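Local coordinates for protein putative adenylate cyclase (Vibrio parahaemolyticus, PDB 2ACA) that probably acts as a class IV-type adenylate cyclase of the CYTH family, making cyclic AMP from ATP, though its function has not been established, at residues F11-K16 / E154-L159; V36-N41 / A70-W75; E43-Y48 / V63-Q68. All blocks are in the same frame, centred on the assembly; numbering follows the deposited sequence.

All three contacts involve one antiparallel sheet. Contact 1 is buried: strand 11-19 lies beneath helix 152-162, and carbon meets carbon throughout. Contact 3 is buried too, but it joins two neighbouring strands, 35-49 and 61-68, with backbone hydrogen bonds and an ionic network that ends on a phosphate. Contact 2 is only partly buried. It uses strand 35-49 again, where the chain turns corners, and holds it against the start of strand 72-78 by apolar contacts round one isoleucine methyl and one hydrogen bond to a side-chain amide. Contacts 2 and 3 touch, their centres about 11 Å apart, whereas contacts 1 and 3 lie on opposite sides of the chain's centre.

Contact 1: residues F11-K16 / E154-L159; sequences FEVELK and ERLVAL. With PO4 (phosphate ion), chain C.
Leu156 is the main bump here: its CD1 methyl drops from the helix into the hollow between Val13 and Leu15, two side chains directed at the helix from the same face of strand 11-16. One wall of the hollow is Val13, whose CG2 lies 3.4 Å from Leu156 CD1, tighter than ordinary carbon contact. The other is Leu15, whose CD1 sits 3.6 Å from that same Leu156 methyl. The floor is backbone, with Val13 O also close beneath it. The chi1 of Leu156, -97°, is strained away from a staggered value, in keeping with so snug a fit.

Leu15 answers with a fork of its own. While CD1 flanks Leu156, its other branch, CD2, reaches over to Val157 and meets CG2 of that residue at 3.5 Å, the two side chains crossing at about a right angle. Leu15 thus straddles two successive helix residues. At their closest the axes of the two segments are 8.9 Å apart, and their directions differ by 31°, so helix and strand travel in roughly the same direction. Leu156 also touches Phe139 of the adjoining strand 134-143, so the apolar surface under the helix continues onto that strand.

The opposite face of the strand has quite another character. Glu14 points away from the helix, and Lys16, bent near its end, carries NZ to a phosphate ion, with a weak hydrogen bond of 3.2 Å from Lys16 NZ to O2 of that phosphate. Glu12, Glu14 and Lys16 make up the Glu-x-Glu-x-Lys signature of the CYTH family, whose polar members line the anion-binding tunnel in relatives, while the alternate residues Val13 and Leu15 seat the helix against the other face of what is probably the tunnel wall.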
# COMPACT_ATOMS: atom_id res chain seq x y z
N PHE A 11 6.96 -3.69 16.44
CA PHE A 11 8.12 -3.33 17.25
C PHE A 11 9.40 -3.97 16.76
O PHE A 11 9.57 -5.18 16.81
CB PHE A 11 7.83 -3.68 18.71
CG PHE A 11 6.50 -3.14 19.19
CD1 PHE A 11 6.22 -1.78 19.07
CD2 PHE A 11 5.51 -3.99 19.67
CE1 PHE A 11 4.97 -1.27 19.43
CE2 PHE A 11 4.26 -3.48 20.02
CZ PHE A 11 3.99 -2.12 19.90
N GLU A 12 10.32 -3.12 16.32
CA GLU A 12 11.59 -3.56 15.75
C GLU A 12 12.81 -3.00 16.47
O GLU A 12 13.07 -1.80 16.42
CB GLU A 12 11.63 -3.13 14.28
CG GLU A 12 12.91 -3.44 13.53
CD GLU A 12 12.98 -2.75 12.17
OE1 GLU A 12 13.85 -3.12 11.35
OE2 GLU A 12 12.16 -1.84 11.92
N VAL A 13 13.55 -3.86 17.17
CA VAL A 13 14.77 -3.42 17.83
C VAL A 13 15.84 -3.63 16.78
O VAL A 13 15.91 -4.69 16.15
CB VAL A 13 15.10 -4.25 19.10
CG1 VAL A 13 14.06 -3.99 20.17
CG2 VAL A 13 15.13 -5.72 18.77
N GLU A 14 16.68 -2.62 16.58
CA GLU A 14 17.72 -2.68 15.57
C GLU A 14 18.99 -1.97 16.02
O GLU A 14 18.93 -0.88 16.58
CB GLU A 14 17.20 -2.02 14.29
CG GLU A 14 18.13 -2.06 13.10
CD GLU A 14 17.62 -1.18 11.97
OE1 GLU A 14 17.99 -1.43 10.80
OE2 GLU A 14 16.85 -0.24 12.26
N LEU A 15 20.13 -2.60 15.78
CA LEU A 15 21.43 -2.02 16.12
C LEU A 15 22.20 -1.86 14.83
O LEU A 15 22.34 -2.81 14.06
CB LEU A 15 22.21 -2.93 17.06
CG LEU A 15 21.77 -2.97 18.53
CD1 LEU A 15 20.31 -3.37 18.61
CD2 LEU A 15 22.63 -3.96 19.29
N LYS A 16 22.70 -0.66 14.58
CA LYS A 16 23.44 -0.40 13.36
C LYS A 16 24.93 -0.33 13.65
O LYS A 16 25.35 0.25 14.65
CB LYS A 16 23.00 0.92 12.71
CG LYS A 16 23.61 1.16 11.32
CD LYS A 16 23.53 2.63 10.92
CE LYS A 16 22.14 3.22 11.16
NZ LYS A 16 21.18 3.02 10.05
N GLU A 154 19.60 -7.62 23.50
CA GLU A 154 20.79 -8.28 24.02
C GLU A 154 21.27 -9.41 23.12
O GLU A 154 22.45 -9.47 22.78
CB GLU A 154 20.50 -8.80 25.43
CG GLU A 154 20.19 -7.70 26.42
CD GLU A 154 19.71 -8.23 27.76
OE1 GLU A 154 19.40 -7.41 28.64
OE2 GLU A 154 19.63 -9.47 27.92
N ARG A 155 20.36 -10.29 22.72
CA ARG A 155 20.76 -11.38 21.85
C ARG A 155 21.22 -10.75 20.55
O ARG A 155 22.01 -11.34 19.81
CB ARG A 155 19.61 -12.36 21.60
CG ARG A 155 20.07 -13.82 21.63
CD ARG A 155 19.10 -14.77 20.95
NE ARG A 155 17.75 -14.67 21.47
CZ ARG A 155 16.74 -15.45 21.09
NH1 ARG A 155 16.94 -16.38 20.16
NH2 ARG A 155 15.54 -15.29 21.61
N LEU A 156 20.71 -9.55 20.27
CA LEU A 156 21.12 -8.81 19.08
C LEU A 156 22.58 -8.43 19.25
O LEU A 156 23.39 -8.57 18.32
CB LEU A 156 20.28 -7.54 18.90
CG LEU A 156 19.08 -7.64 17.95
CD1 LEU A 156 18.36 -6.29 17.89
CD2 LEU A 156 19.57 -8.04 16.57
N VAL A 157 22.93 -7.94 20.43
CA VAL A 157 24.30 -7.57 20.73
C VAL A 157 25.14 -8.84 20.69
O VAL A 157 26.24 -8.85 20.13
CB VAL A 157 24.43 -6.92 22.13
CG1 VAL A 157 25.89 -6.58 22.42
CG2 VAL A 157 23.58 -5.66 22.21
N ALA A 158 24.60 -9.91 21.26
CA ALA A 158 25.29 -11.20 21.27
C ALA A 158 25.61 -11.59 19.84
O ALA A 158 26.76 -11.89 19.50
CB ALA A 158 24.41 -12.27 21.92
N LEU A 159 24.59 -11.59 18.99
CA LEU A 159 24.76 -11.94 17.59
C LEU A 159 25.81 -11.02 16.96
O LEU A 159 26.70 -11.48 16.25
CB LEU A 159 23.43 -11.80 16.84
CG LEU A 159 23.41 -12.19 15.36
CD1 LEU A 159 23.82 -13.64 15.20
CD2 LEU A 159 22.01 -11.97 14.79
P PO4 C . 17.55 3.77 9.69
O1 PO4 C . 16.08 3.63 9.60
O2 PO4 C . 18.20 2.60 9.04
O3 PO4 C . 17.96 3.84 11.11
O4 PO4 C . 17.97 5.02 8.99

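Contact 2: residues V36-N41 / A70-W75; sequences VMFENN and AGIKLW
The contact has an apolar part, in which Met37 and Phe38 meet Ile72 and Ala70, and a polar part, a single hydrogen bond from the backbone N-H of Ala70 to the side-chain oxygen of Asn41. The CD1 methyl at the end of Ile72 is the shared point of the apolar part. Met37, present as selenomethionine, leaves its backbone at an angle to the other segment, but with CG trans to its N (chi1 -174°) and the rest of the chain extended it brings CE to 3.5 Å from Ile72 CD1. The ring of Phe38 approaches the same methyl obliquely, with CD2 4.0 Å from Ile72 CD1. More loosely, Phe38 CB lies 4.4 Å from Ala70 CB.

The polar part is concentrated on the side-chain amide of Asn41. Its OD1 accepts the backbone N-H of Ala70 at 2.9 Å, with the donor tilted 34° from the carbonyl plane. Its ND2 turns back to the O of Glu39 in a weak bond of 3.1 Å, so the amide ties the corner of its own chain to the turn opposite and has a partner at each end.

Bulges shape both segments. Met37 and Phe38 together face Ile117 in a classic bulge, Asn40 and Asn41 face Arg115 in a G1 bulge, and Gly71 and Ile72 face Ile67 in another, with Gly71 at positive phi. On one flank the 36-41 corner is paired with strand 106-120. Between the two segments stands the end of strand 61-68, whose Ile67 touches Phe38 and Asn41, so the contact bridges over that strand to the start of strand 72-78.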
# COMPACT_ATOMS: atom_id res chain seq x y z
N VAL A 36 18.98 -16.67 2.97
CA VAL A 36 19.24 -15.43 2.24
C VAL A 36 17.98 -14.86 1.61
O VAL A 36 17.30 -15.54 0.85
CB VAL A 36 20.29 -15.66 1.14
CG1 VAL A 36 20.65 -14.35 0.49
CG2 VAL A 36 21.51 -16.33 1.73
N MSE A 37 17.68 -13.60 1.93
CA MSE A 37 16.50 -12.94 1.38
C MSE A 37 16.87 -12.38 0.01
O MSE A 37 16.09 -12.42 -0.94
CB MSE A 37 16.02 -11.83 2.32
CG MSE A 37 14.71 -11.18 1.91
SE MSE A 37 14.11 -9.80 3.14
CE MSE A 37 12.31 -9.56 2.48
N PHE A 38 18.07 -11.83 -0.08
CA PHE A 38 18.58 -11.30 -1.34
C PHE A 38 19.94 -10.68 -1.07
O PHE A 38 20.23 -10.26 0.04
CB PHE A 38 17.60 -10.27 -1.95
CG PHE A 38 17.46 -9.01 -1.15
CD1 PHE A 38 18.46 -8.04 -1.17
CD2 PHE A 38 16.32 -8.79 -0.38
CE1 PHE A 38 18.31 -6.87 -0.43
CE2 PHE A 38 16.17 -7.62 0.35
CZ PHE A 38 17.17 -6.66 0.33
N GLU A 39 20.77 -10.64 -2.10
CA GLU A 39 22.10 -10.08 -1.96
C GLU A 39 22.38 -9.10 -3.09
O GLU A 39 21.92 -9.29 -4.21
CB GLU A 39 23.14 -11.20 -2.02
CG GLU A 39 22.95 -12.31 -0.99
CD GLU A 39 23.85 -13.51 -1.27
OE1 GLU A 39 23.83 -14.48 -0.49
OE2 GLU A 39 24.58 -13.47 -2.28
N ASN A 40 23.12 -8.05 -2.77
CA ASN A 40 23.51 -7.03 -3.75
C ASN A 40 22.41 -6.37 -4.60
O ASN A 40 22.62 -6.10 -5.79
CB ASN A 40 24.59 -7.61 -4.66
CG ASN A 40 25.79 -8.14 -3.88
OD1 ASN A 40 26.42 -7.42 -3.11
ND2 ASN A 40 26.11 -9.42 -4.08
N ASN A 41 21.25 -6.13 -4.01
CA ASN A 41 20.17 -5.45 -4.75
C ASN A 41 20.37 -3.96 -4.55
O ASN A 41 21.11 -3.52 -3.67
CB ASN A 41 18.78 -5.80 -4.20
CG ASN A 41 18.26 -7.13 -4.70
OD1 ASN A 41 17.05 -7.32 -4.80
ND2 ASN A 41 19.16 -8.06 -5.00
N ALA A 70 14.97 -7.80 -6.73
CA ALA A 70 14.09 -8.67 -5.96
C ALA A 70 12.63 -8.29 -6.21
O ALA A 70 11.74 -9.14 -6.16
CB ALA A 70 14.41 -8.56 -4.49
N GLY A 71 12.39 -7.01 -6.46
CA GLY A 71 11.04 -6.55 -6.71
C GLY A 71 10.24 -6.37 -5.43
O GLY A 71 9.02 -6.52 -5.43
N ILE A 72 10.93 -6.06 -4.34
CA ILE A 72 10.28 -5.85 -3.06
C ILE A 72 9.95 -4.38 -2.98
O ILE A 72 10.82 -3.53 -3.21
CB ILE A 72 11.19 -6.27 -1.87
CG1 ILE A 72 11.34 -7.79 -1.85
CG2 ILE A 72 10.62 -5.79 -0.56
CD1 ILE A 72 12.33 -8.30 -0.82
N LYS A 73 8.70 -4.07 -2.67
CA LYS A 73 8.24 -2.69 -2.60
C LYS A 73 7.44 -2.49 -1.33
O LYS A 73 6.48 -3.23 -1.06
CB LYS A 73 7.40 -2.37 -3.84
CG LYS A 73 8.22 -2.48 -5.12
CD LYS A 73 7.42 -2.34 -6.40
CE LYS A 73 6.56 -3.56 -6.66
NZ LYS A 73 6.10 -3.59 -8.08
N LEU A 74 7.82 -1.50 -0.54
CA LEU A 74 7.16 -1.28 0.73
C LEU A 74 6.70 0.14 1.00
O LEU A 74 7.24 1.09 0.47
CB LEU A 74 8.09 -1.70 1.88
CG LEU A 74 8.60 -3.15 1.88
CD1 LEU A 74 9.99 -3.21 2.49
CD2 LEU A 74 7.63 -4.03 2.68
N TRP A 75 5.69 0.24 1.84
CA TRP A 75 5.15 1.50 2.30
C TRP A 75 5.50 1.40 3.79
O TRP A 75 5.08 0.46 4.46
CB TRP A 75 3.63 1.55 2.02
CG TRP A 75 2.87 2.57 2.79
CD1 TRP A 75 3.36 3.69 3.39
CD2 TRP A 75 1.47 2.56 3.05
NE1 TRP A 75 2.35 4.38 4.01
CE2 TRP A 75 1.17 3.71 3.81
CE3 TRP A 75 0.42 1.69 2.71
CZ2 TRP A 75 -0.12 4.01 4.25
CZ3 TRP A 75 -0.86 1.98 3.13
CH2 TRP A 75 -1.13 3.14 3.90

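Contact 3: residues E43-Y48 / V63-Q68; sequences ESDWFY and VLREIQ. With PO4 (phosphate ion), chain D.
The guanidinium of Arg65 has different oxygens at its edge and on one face. At the edge, in plane, lies Asp45 OD2, which takes the NE hydrogen through its syn lone pair; Arg65 NE to Asp45 OD2 is 2.6 Å and nearly straight at 165°. The Asp45 carboxylate and the guanidinium are turned 79° apart. Arg65 extends with CG trans to its N, then bends at chi3 (-58°), next to NE. Also at the edge is a phosphate ion, whose O4 is 2.9 Å from Arg65 NH1 and receives a second bond from NH2. Over one face sits Glu43 OE2, 3.1 Å from Arg65 NE but well out of plane, so this salt bridge is one of charge alone.

The ring of Phe47 takes Val63 on a face: Val63 CG2 lies 3.8 Å from the ring centroid, a CH-pi contact offset toward the rim. Trp46 turns its edge to the neighbouring strand, with CE3 3.4 Å from Leu64 O and CZ3 near Glu66 CB. The ring of Tyr48 meets Leu64 obliquely, its CE1 3.7 Å from Leu64 CD1.

Behind these groups is regular antiparallel pairing. Ser44 with Glu66 and Trp46 with Leu64 are hydrogen-bonded pairs; Ser44 N to Glu66 O is 2.9 Å. Glu43, Asp45 and Phe47 stand opposite Ile67, Arg65 and Val63 in non-hydrogen-bonded pairs.

Glu43 has a further salt bridge to Arg115 through OE1, which ties the network to strand 106-120. With Asp45 fixing NE and Glu43 above, NH1 and NH2 of Arg65 both reach the anion, NH2 with a weak second bond to Asp45 OD2. This is consistent with a second-shell role for the two acids, and with Arg65 lining a phosphate-binding tunnel like those of CYTH relatives.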
# COMPACT_ATOMS: atom_id res chain seq x y z
N GLU A 43 18.67 -0.58 -3.38
CA GLU A 43 17.49 -0.15 -2.65
C GLU A 43 17.32 1.35 -2.78
O GLU A 43 18.24 2.11 -2.50
CB GLU A 43 17.57 -0.50 -1.16
CG GLU A 43 16.34 0.00 -0.39
CD GLU A 43 16.39 -0.25 1.10
OE1 GLU A 43 16.40 -1.43 1.51
OE2 GLU A 43 16.42 0.73 1.87
N SER A 44 16.14 1.76 -3.22
CA SER A 44 15.82 3.18 -3.36
C SER A 44 14.79 3.52 -2.30
O SER A 44 13.86 2.75 -2.05
CB SER A 44 15.22 3.45 -4.74
OG SER A 44 16.11 3.07 -5.77
N ASP A 45 14.98 4.66 -1.65
CA ASP A 45 14.04 5.11 -0.63
C ASP A 45 13.59 6.53 -0.94
O ASP A 45 14.38 7.39 -1.34
CB ASP A 45 14.67 5.05 0.76
CG ASP A 45 14.94 3.62 1.22
OD1 ASP A 45 15.99 3.06 0.85
OD2 ASP A 45 14.08 3.05 1.94
N TRP A 46 12.29 6.75 -0.77
CA TRP A 46 11.69 8.05 -0.99
C TRP A 46 11.02 8.44 0.31
O TRP A 46 10.06 7.78 0.72
CB TRP A 46 10.63 7.96 -2.09
CG TRP A 46 11.16 7.77 -3.46
CD1 TRP A 46 11.46 8.76 -4.36
CD2 TRP A 46 11.42 6.53 -4.13
NE1 TRP A 46 11.88 8.20 -5.55
CE2 TRP A 46 11.87 6.84 -5.43
CE3 TRP A 46 11.31 5.18 -3.75
CZ2 TRP A 46 12.20 5.85 -6.36
CZ3 TRP A 46 11.64 4.20 -4.67
CH2 TRP A 46 12.09 4.54 -5.97
N PHE A 47 11.52 9.47 0.97
CA PHE A 47 10.93 9.93 2.23
C PHE A 47 9.91 11.02 1.94
O PHE A 47 10.17 11.93 1.14
CB PHE A 47 12.01 10.47 3.17
CG PHE A 47 13.01 9.44 3.59
CD1 PHE A 47 13.87 8.86 2.66
CD2 PHE A 47 13.09 9.03 4.92
CE1 PHE A 47 14.79 7.89 3.05
CE2 PHE A 47 14.00 8.05 5.32
CZ PHE A 47 14.86 7.48 4.38
N TYR A 48 8.76 10.95 2.61
CA TYR A 48 7.70 11.93 2.41
C TYR A 48 7.29 12.69 3.66
O TYR A 48 7.47 12.22 4.79
CB TYR A 48 6.44 11.27 1.86
CG TYR A 48 6.57 10.73 0.47
CD1 TYR A 48 7.22 9.52 0.24
CD2 TYR A 48 6.03 11.41 -0.61
CE1 TYR A 48 7.33 9.01 -1.04
CE2 TYR A 48 6.14 10.91 -1.90
CZ TYR A 48 6.79 9.71 -2.10
OH TYR A 48 6.91 9.21 -3.37
N VAL A 63 7.94 6.39 4.39
CA VAL A 63 8.81 5.99 3.30
C VAL A 63 8.24 5.01 2.29
O VAL A 63 7.52 4.08 2.64
CB VAL A 63 10.11 5.35 3.90
CG1 VAL A 63 11.03 4.85 2.78
CG2 VAL A 63 10.84 6.36 4.79
N LEU A 64 8.55 5.24 1.02
CA LEU A 64 8.18 4.31 -0.03
C LEU A 64 9.55 3.70 -0.36
O LEU A 64 10.55 4.43 -0.48
CB LEU A 64 7.58 5.04 -1.24
CG LEU A 64 6.11 5.47 -1.03
CD1 LEU A 64 5.52 6.04 -2.32
CD2 LEU A 64 5.29 4.27 -0.58
N ARG A 65 9.61 2.38 -0.47
CA ARG A 65 10.90 1.72 -0.73
C ARG A 65 10.79 0.63 -1.76
O ARG A 65 9.85 -0.16 -1.73
CB ARG A 65 11.46 1.15 0.59
CG ARG A 65 12.60 0.15 0.44
CD ARG A 65 13.03 -0.42 1.81
NE ARG A 65 13.45 0.63 2.73
CZ ARG A 65 13.71 0.44 4.02
NH1 ARG A 65 13.61 -0.78 4.55
NH2 ARG A 65 14.09 1.45 4.79
N GLU A 66 11.76 0.59 -2.67
CA GLU A 66 11.80 -0.42 -3.72
C GLU A 66 13.19 -1.05 -3.76
O GLU A 66 14.21 -0.36 -3.73
CB GLU A 66 11.49 0.21 -5.08
CG GLU A 66 11.66 -0.75 -6.25
CD GLU A 66 11.20 -0.15 -7.57
OE1 GLU A 66 11.66 0.95 -7.93
OE2 GLU A 66 10.38 -0.79 -8.26
N ILE A 67 13.21 -2.38 -3.82
CA ILE A 67 14.44 -3.14 -3.85
C ILE A 67 14.45 -3.95 -5.13
O ILE A 67 13.55 -4.76 -5.37
CB ILE A 67 14.53 -4.09 -2.62
CG1 ILE A 67 14.49 -3.26 -1.33
CG2 ILE A 67 15.81 -4.91 -2.68
CD1 ILE A 67 14.41 -4.08 -0.06
N GLN A 68 15.45 -3.71 -5.97
CA GLN A 68 15.58 -4.41 -7.24
C GLN A 68 16.91 -5.12 -7.34
O GLN A 68 17.91 -4.65 -6.79
CB GLN A 68 15.42 -3.42 -8.40
CG GLN A 68 13.96 -3.24 -8.82
CD GLN A 68 13.73 -1.97 -9.61
OE1 GLN A 68 12.69 -1.80 -10.26
NE2 GLN A 68 14.70 -1.05 -9.56
P PO4 D . 15.83 -0.29 7.70
O1 PO4 D . 16.46 0.99 7.29
O2 PO4 D . 15.91 -0.45 9.17
O3 PO4 D . 16.53 -1.42 7.04
O4 PO4 D . 14.40 -0.29 7.28